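Local coordinates for protein adenylate kinase (Thermus thermophilus, PDB 3CM0) that catalyses the reversible transfer of the terminal phosphate between ATP and AMP, yielding two ADP and probably helping to balance the cell's adenine nucleotides, at residues L106-E118 against Y158-L170. Residues are numbered along the deposited sequence; the frame is centred on the assembly and turned at random.
Sequences LLGVVLVEVPEEE and YEARGVLKRVDGL
E113 OE2 takes a salt-bridged hydrogen bond from R166 NH1 at 2.8 Å, met nearly along its C-O axis and within the guanidinium plane, although the carboxylate itself is turned 53° from that plane. R166 NH2 grips E159 OE1, also in plane; these two carboxylate bonds and L164 CD2 over one face fix how the guanidinium is turned, and the two acids probably share its charge. Alongside this network the backbones pair in parallel: V109 N gives to V163 O, V109 O takes K165 N, and the alternation runs on through L111 and V167 to E113 O, which receives G169 N at 2.8 Å. G169 CA lies 3.7 Å from V112 CG1, and a CB here would clash with that methyl and with V114 CG2. At the other end V109 CG2, placed anti to its own carbonyl carbon, lies over the centre of the Y158 ring, a CH-pi contact 3.6 Å from the centroid; L106 CD2 bridges Y158 and V163. A serine in place of Y158 would probably take away the ring face under V109 CG2 and open a gap between V109, L106 and P86, a predicted AMP-site residue. Past the strands, L170 CG packs against P115 CD at 3.6 Å. Strand 164-168 is the edge strand, beside 104-113, of the five-stranded parallel sheet, order 2-3-1-4-5, of the adenylate kinase CORE domain, a P-loop NTPase fold.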
ATOM      1  N   LEU A 106       7.982 -12.419  -4.119  1.00 18.49           N
ATOM      2  CA  LEU A 106       6.957 -11.758  -3.298  1.00 13.82           C
ATOM      3  C   LEU A 106       6.831 -12.617  -2.039  1.00 16.33           C
ATOM      4  O   LEU A 106       6.335 -13.747  -2.099  1.00 18.68           O
ATOM      5  CB  LEU A 106       5.616 -11.724  -4.062  1.00 15.11           C
ATOM      6  CG  LEU A 106       4.407 -11.124  -3.345  1.00 15.34           C
ATOM      7  CD1 LEU A 106       4.713  -9.666  -2.871  1.00 14.38           C
ATOM      8  CD2 LEU A 106       3.217 -11.155  -4.322  1.00 13.30           C
ATOM      9  N   LEU A 107       7.327 -12.102  -0.920  1.00 12.71           N
ATOM     10  CA  LEU A 107       7.294 -12.815   0.365  1.00 15.82           C
ATOM     11  C   LEU A 107       5.873 -12.976   0.904  1.00 17.06           C
ATOM     12  O   LEU A 107       5.570 -13.915   1.651  1.00 18.22           O
ATOM     13  CB  LEU A 107       8.108 -12.070   1.438  1.00 16.30           C
ATOM     14  CG  LEU A 107       9.627 -11.965   1.182  1.00 22.80           C
ATOM     15  CD1 LEU A 107      10.311 -11.137   2.270  1.00 26.79           C
ATOM     16  CD2 LEU A 107      10.206 -13.349   1.145  1.00 24.66           C
ATOM     17  N   GLY A 108       5.023 -12.027   0.566  1.00 14.45           N
ATOM     18  CA  GLY A 108       3.649 -12.076   1.043  1.00 12.79           C
ATOM     19  C   GLY A 108       2.932 -10.759   0.829  1.00 13.42           C
ATOM     20  O   GLY A 108       3.554  -9.736   0.559  1.00 12.06           O
ATOM     21  N   VAL A 109       1.601 -10.816   0.878  1.00  8.64           N
ATOM     22  CA  VAL A 109       0.767  -9.645   0.772  1.00  7.51           C
ATOM     23  C   VAL A 109       0.083  -9.626   2.134  1.00 11.11           C
ATOM     24  O   VAL A 109      -0.752 -10.464   2.440  1.00 12.03           O
ATOM     25  CB  VAL A 109      -0.285  -9.817  -0.365  1.00  7.81           C
ATOM     26  CG1 VAL A 109      -1.207  -8.640  -0.416  1.00  9.15           C
ATOM     27  CG2 VAL A 109       0.503  -9.902  -1.691  1.00  8.20           C
ATOM     28  N   VAL A 110       0.484  -8.678   2.956  1.00 10.45           N
ATOM     29  CA  VAL A 110      -0.049  -8.559   4.315  1.00 11.66           C
ATOM     30  C   VAL A 110      -1.411  -7.876   4.289  1.00  9.30           C
ATOM     31  O   VAL A 110      -1.542  -6.777   3.764  1.00 12.10           O
ATOM     32  CB  VAL A 110       0.927  -7.728   5.174  1.00 13.76           C
ATOM     33  CG1 VAL A 110       0.350  -7.504   6.590  1.00 13.46           C
ATOM     34  CG2 VAL A 110       2.241  -8.444   5.231  1.00 16.95           C
ATOM     35  N   LEU A 111      -2.430  -8.541   4.853  1.00 10.54           N
ATOM     36  CA  LEU A 111      -3.763  -7.940   4.913  1.00  9.56           C
ATOM     37  C   LEU A 111      -4.070  -7.767   6.394  1.00 10.87           C
ATOM     38  O   LEU A 111      -4.312  -8.760   7.097  1.00 10.26           O
ATOM     39  CB  LEU A 111      -4.826  -8.860   4.284  1.00  8.80           C
ATOM     40  CG  LEU A 111      -6.267  -8.286   4.369  1.00 13.16           C
ATOM     41  CD1 LEU A 111      -6.421  -7.052   3.471  1.00 14.07           C
ATOM     42  CD2 LEU A 111      -7.253  -9.384   3.851  1.00 13.97           C
ATOM     43  N   VAL A 112      -4.024  -6.522   6.864  1.00  9.93           N
ATOM     44  CA  VAL A 112      -4.283  -6.243   8.277  1.00 11.08           C
ATOM     45  C   VAL A 112      -5.784  -6.179   8.493  1.00 11.69           C
ATOM     46  O   VAL A 112      -6.473  -5.356   7.897  1.00 15.34           O
ATOM     47  CB  VAL A 112      -3.628  -4.912   8.699  1.00 15.44           C
ATOM     48  CG1 VAL A 112      -3.812  -4.689  10.221  1.00 19.17           C
ATOM     49  CG2 VAL A 112      -2.123  -4.947   8.334  1.00 18.21           C
ATOM     50  N   GLU A 113      -6.275  -7.040   9.398  1.00 13.12           N
ATOM     51  CA  GLU A 113      -7.717  -7.159   9.640  1.00 10.30           C
ATOM     52  C   GLU A 113      -8.081  -6.687  11.035  1.00 12.32           C
ATOM     53  O   GLU A 113      -7.438  -7.078  12.011  1.00 14.09           O
ATOM     54  CB  GLU A 113      -8.121  -8.632   9.488  1.00 15.05           C
ATOM     55  CG  GLU A 113      -7.771  -9.210   8.115  1.00 12.80           C
ATOM     56  CD  GLU A 113      -8.235 -10.662   7.950  1.00 20.28           C
ATOM     57  OE1 GLU A 113      -8.248 -11.414   8.957  1.00 23.00           O
ATOM     58  OE2 GLU A 113      -8.542 -11.053   6.814  1.00 27.08           O
ATOM     59  N   VAL A 114      -9.122  -5.874  11.106  1.00 10.35           N
ATOM     60  CA  VAL A 114      -9.559  -5.292  12.391  1.00 14.65           C
ATOM     61  C   VAL A 114     -11.075  -5.265  12.380  1.00 14.16           C
ATOM     62  O   VAL A 114     -11.670  -4.981  11.362  1.00 15.87           O
ATOM     63  CB  VAL A 114      -9.028  -3.840  12.535  1.00 14.45           C
ATOM     64  CG1 VAL A 114      -9.485  -3.230  13.861  1.00 15.06           C
ATOM     65  CG2 VAL A 114      -7.481  -3.844  12.473  1.00 18.72           C
ATOM     66  N   PRO A 115     -11.718  -5.574  13.526  1.00 12.96           N
ATOM     67  CA  PRO A 115     -13.187  -5.557  13.575  1.00 16.94           C
ATOM     68  C   PRO A 115     -13.653  -4.148  13.204  1.00 12.02           C
ATOM     69  O   PRO A 115     -13.075  -3.165  13.670  1.00 13.33           O
ATOM     70  CB  PRO A 115     -13.486  -5.898  15.036  1.00 16.74           C
ATOM     71  CG  PRO A 115     -12.383  -6.734  15.431  1.00 16.14           C
ATOM     72  CD  PRO A 115     -11.149  -6.091  14.776  1.00 14.79           C
ATOM     73  N   GLU A 116     -14.728  -4.046  12.428  1.00 13.71           N
ATOM     74  CA  GLU A 116     -15.176  -2.746  11.968  1.00 20.44           C
ATOM     75  C   GLU A 116     -15.549  -1.811  13.094  1.00 20.45           C
ATOM     76  O   GLU A 116     -15.302  -0.621  13.002  1.00 18.01           O
ATOM     77  CB  GLU A 116     -16.346  -2.878  10.985  1.00 24.38           C
ATOM     78  CG  GLU A 116     -16.789  -1.511  10.453  1.00 31.29           C
ATOM     79  CD  GLU A 116     -17.739  -1.581   9.260  1.00 41.24           C
ATOM     80  OE1 GLU A 116     -18.376  -0.550   8.948  1.00 40.21           O
ATOM     81  OE2 GLU A 116     -17.839  -2.652   8.628  1.00 44.38           O
ATOM     82  N   GLU A 117     -16.131  -2.341  14.163  1.00 15.30           N
ATOM     83  CA  GLU A 117     -16.486  -1.464  15.275  1.00 22.42           C
ATOM     84  C   GLU A 117     -15.240  -0.772  15.859  1.00 18.90           C
ATOM     85  O   GLU A 117     -15.299   0.389  16.265  1.00 18.87           O
ATOM     86  CB  GLU A 117     -17.231  -2.262  16.362  1.00 23.15           C
ATOM     87  CG  GLU A 117     -16.494  -3.529  16.796  1.00 32.03           C
ATOM     88  CD  GLU A 117     -16.908  -4.819  16.046  1.00 38.04           C
ATOM     89  OE1 GLU A 117     -16.984  -4.856  14.784  1.00 27.94           O
ATOM     90  OE2 GLU A 117     -17.146  -5.820  16.749  1.00 33.86           O
ATOM     91  N   GLU A 118     -14.109  -1.468  15.900  1.00 14.62           N
ATOM     92  CA  GLU A 118     -12.882  -0.881  16.422  1.00 15.01           C
ATOM     93  C   GLU A 118     -12.311   0.139  15.423  1.00 15.64           C
ATOM     94  O   GLU A 118     -11.778   1.205  15.818  1.00 16.13           O
ATOM     95  CB  GLU A 118     -11.817  -1.976  16.697  1.00 15.64           C
ATOM     96  CG  GLU A 118     -12.234  -2.931  17.852  1.00 22.59           C
ATOM     97  CD  GLU A 118     -12.294  -2.230  19.208  1.00 28.95           C
ATOM     98  OE1 GLU A 118     -11.879  -1.059  19.294  1.00 21.58           O
ATOM     99  OE2 GLU A 118     -12.743  -2.852  20.201  1.00 24.28           O
ATOM    100  N   TYR A 158      -4.581 -12.372  -4.821  1.00  9.50           N
ATOM    101  CA  TYR A 158      -3.451 -12.896  -4.068  1.00  9.33           C
ATOM    102  C   TYR A 158      -3.750 -14.184  -3.315  1.00  9.69           C
ATOM    103  O   TYR A 158      -2.869 -15.024  -3.178  1.00 11.33           O
ATOM    104  CB  TYR A 158      -2.922 -11.812  -3.107  1.00  8.42           C
ATOM    105  CG  TYR A 158      -2.306 -10.668  -3.881  1.00  6.55           C
ATOM    106  CD1 TYR A 158      -1.196 -10.904  -4.730  1.00  7.38           C
ATOM    107  CD2 TYR A 158      -2.793  -9.364  -3.764  1.00 12.57           C
ATOM    108  CE1 TYR A 158      -0.596  -9.838  -5.423  1.00 11.13           C
ATOM    109  CE2 TYR A 158      -2.196  -8.313  -4.451  1.00 11.21           C
ATOM    110  CZ  TYR A 158      -1.106  -8.547  -5.265  1.00 10.91           C
ATOM    111  OH  TYR A 158      -0.493  -7.491  -5.933  1.00 13.87           O
ATOM    112  N   GLU A 159      -4.973 -14.339  -2.809  1.00 13.27           N
ATOM    113  CA  GLU A 159      -5.330 -15.582  -2.122  1.00 13.19           C
ATOM    114  C   GLU A 159      -5.240 -16.789  -3.103  1.00 12.52           C
ATOM    115  O   GLU A 159      -4.776 -17.880  -2.736  1.00 16.45           O
ATOM    116  CB  GLU A 159      -6.751 -15.455  -1.531  1.00 14.46           C
ATOM    117  CG  GLU A 159      -7.155 -16.655  -0.665  1.00 32.51           C
ATOM    118  CD  GLU A 159      -8.462 -16.420   0.072  1.00 46.85           C
ATOM    119  OE1 GLU A 159      -8.538 -15.457   0.866  1.00 48.71           O
ATOM    120  OE2 GLU A 159      -9.413 -17.200  -0.145  1.00 65.19           O
ATOM    121  N   ALA A 160      -5.628 -16.569  -4.358  1.00 13.38           N
ATOM    122  CA  ALA A 160      -5.585 -17.657  -5.359  1.00 15.60           C
ATOM    123  C   ALA A 160      -4.145 -18.122  -5.594  1.00 19.45           C
ATOM    124  O   ALA A 160      -3.889 -19.249  -6.013  1.00 19.23           O
ATOM    125  CB  ALA A 160      -6.199 -17.183  -6.656  1.00 15.80           C
ATOM    126  N   ARG A 161      -3.193 -17.234  -5.330  1.00 16.93           N
ATOM    127  CA  ARG A 161      -1.790 -17.555  -5.529  1.00 12.12           C
ATOM    128  C   ARG A 161      -1.067 -17.996  -4.281  1.00 14.51           C
ATOM    129  O   ARG A 161       0.149 -18.211  -4.305  1.00 14.79           O
ATOM    130  CB  ARG A 161      -1.082 -16.337  -6.143  1.00 13.19           C
ATOM    131  CG  ARG A 161      -1.493 -16.107  -7.566  1.00 14.99           C
ATOM    132  CD  ARG A 161      -1.312 -14.676  -8.068  1.00 12.63           C
ATOM    133  NE  ARG A 161      -1.632 -14.617  -9.504  1.00 19.31           N
ATOM    134  CZ  ARG A 161      -2.858 -14.617 -10.028  1.00 20.65           C
ATOM    135  NH1 ARG A 161      -3.952 -14.643  -9.258  1.00 11.93           N
ATOM    136  NH2 ARG A 161      -2.995 -14.666 -11.341  1.00 20.51           N
ATOM    137  N   GLY A 162      -1.816 -18.121  -3.196  1.00 17.19           N
ATOM    138  CA  GLY A 162      -1.264 -18.543  -1.922  1.00 14.65           C
ATOM    139  C   GLY A 162      -0.304 -17.595  -1.227  1.00 15.56           C
ATOM    140  O   GLY A 162       0.420 -18.025  -0.319  1.00 13.99           O
ATOM    141  N   VAL A 163      -0.336 -16.310  -1.597  1.00 11.42           N
ATOM    142  CA  VAL A 163       0.581 -15.342  -1.026  1.00 11.04           C
ATOM    143  C   VAL A 163      -0.064 -14.347  -0.058  1.00 12.62           C
ATOM    144  O   VAL A 163       0.626 -13.483   0.502  1.00 13.11           O
ATOM    145  CB  VAL A 163       1.374 -14.549  -2.144  1.00 11.59           C
ATOM    146  CG1 VAL A 163       2.193 -15.516  -3.018  1.00 16.68           C
ATOM    147  CG2 VAL A 163       0.414 -13.714  -3.020  1.00 11.80           C
ATOM    148  N   LEU A 164      -1.371 -14.485   0.167  1.00 12.04           N
ATOM    149  CA  LEU A 164      -2.052 -13.550   1.086  1.00 10.02           C
ATOM    150  C   LEU A 164      -1.752 -13.976   2.527  1.00 13.73           C
ATOM    151  O   LEU A 164      -1.856 -15.157   2.879  1.00 16.98           O
ATOM    152  CB  LEU A 164      -3.564 -13.574   0.830  1.00 13.06           C
ATOM    153  CG  LEU A 164      -4.406 -12.546   1.605  1.00 15.68           C
ATOM    154  CD1 LEU A 164      -4.074 -11.151   1.010  1.00 15.28           C
ATOM    155  CD2 LEU A 164      -5.945 -12.845   1.396  1.00 16.24           C
ATOM    156  N   LYS A 165      -1.383 -13.009   3.352  1.00 13.60           N
ATOM    157  CA  LYS A 165      -1.068 -13.254   4.761  1.00 12.27           C
ATOM    158  C   LYS A 165      -2.033 -12.390   5.567  1.00 15.00           C
ATOM    159  O   LYS A 165      -1.840 -11.174   5.696  1.00 15.94           O
ATOM    160  CB  LYS A 165       0.380 -12.804   5.082  1.00 13.92           C
ATOM    161  CG  LYS A 165       1.440 -13.357   4.160  1.00 16.35           C
ATOM    162  CD  LYS A 165       1.560 -14.837   4.323  1.00 19.47           C
ATOM    163  CE  LYS A 165       2.648 -15.406   3.411  1.00 26.96           C
ATOM    164  NZ  LYS A 165       2.676 -16.905   3.533  1.00 25.92           N
ATOM    165  N   ARG A 166      -3.099 -13.012   6.068  1.00 13.51           N
ATOM    166  CA  ARG A 166      -4.085 -12.296   6.860  1.00 13.52           C
ATOM    167  C   ARG A 166      -3.505 -12.200   8.250  1.00 12.40           C
ATOM    168  O   ARG A 166      -3.072 -13.207   8.843  1.00 16.52           O
ATOM    169  CB  ARG A 166      -5.411 -13.073   6.882  1.00 15.37           C
ATOM    170  CG  ARG A 166      -6.065 -13.181   5.516  1.00 17.39           C
ATOM    171  CD  ARG A 166      -7.227 -14.197   5.571  1.00 20.74           C
ATOM    172  NE  ARG A 166      -7.888 -14.358   4.284  1.00 18.64           N
ATOM    173  CZ  ARG A 166      -8.814 -13.540   3.787  1.00 23.19           C
ATOM    174  NH1 ARG A 166      -9.219 -12.473   4.466  1.00 22.42           N
ATOM    175  NH2 ARG A 166      -9.349 -13.805   2.591  1.00 23.17           N
ATOM    176  N   VAL A 167      -3.516 -10.995   8.799  1.00 10.07           N
ATOM    177  CA  VAL A 167      -2.944 -10.752  10.114  1.00  8.11           C
ATOM    178  C   VAL A 167      -3.937 -10.043  11.022  1.00 10.43           C
ATOM    179  O   VAL A 167      -4.693  -9.173  10.579  1.00 10.81           O
ATOM    180  CB  VAL A 167      -1.664  -9.870   9.980  1.00 15.30           C
ATOM    181  CG1 VAL A 167      -1.211  -9.379  11.342  1.00 20.54           C
ATOM    182  CG2 VAL A 167      -0.544 -10.679   9.260  1.00 12.24           C
ATOM    183  N   ASP A 168      -3.922 -10.415  12.301  1.00  9.80           N
ATOM    184  CA  ASP A 168      -4.835  -9.784  13.287  1.00  7.50           C
ATOM    185  C   ASP A 168      -4.256  -8.413  13.663  1.00  9.76           C
ATOM    186  O   ASP A 168      -3.198  -8.320  14.271  1.00 12.09           O
ATOM    187  CB  ASP A 168      -4.931 -10.724  14.492  1.00 13.88           C
ATOM    188  CG  ASP A 168      -5.715 -10.136  15.674  1.00 17.44           C
ATOM    189  OD1 ASP A 168      -6.300  -9.048  15.531  1.00 12.73           O
ATOM    190  OD2 ASP A 168      -5.737 -10.797  16.753  1.00 14.71           O
ATOM    191  N   GLY A 169      -4.955  -7.345  13.294  1.00 11.82           N
ATOM    192  CA  GLY A 169      -4.450  -6.005  13.567  1.00 14.35           C
ATOM    193  C   GLY A 169      -4.866  -5.359  14.873  1.00 15.78           C
ATOM    194  O   GLY A 169      -4.617  -4.165  15.100  1.00 13.06           O
ATOM    195  N   LEU A 170      -5.513  -6.137  15.730  1.00 15.75           N
ATOM    196  CA  LEU A 170      -5.916  -5.629  17.048  1.00 18.99           C
ATOM    197  C   LEU A 170      -4.736  -5.923  17.970  1.00 19.95           C
ATOM    198  O   LEU A 170      -4.098  -6.963  17.847  1.00 28.40           O
ATOM    199  CB  LEU A 170      -7.153  -6.374  17.566  1.00 17.28           C
ATOM    200  CG  LEU A 170      -8.525  -5.829  17.215  1.00 23.60           C
ATOM    201  CD1 LEU A 170      -9.554  -6.593  18.063  1.00 19.86           C
ATOM    202  CD2 LEU A 170      -8.598  -4.302  17.517  1.00 23.56           C
TER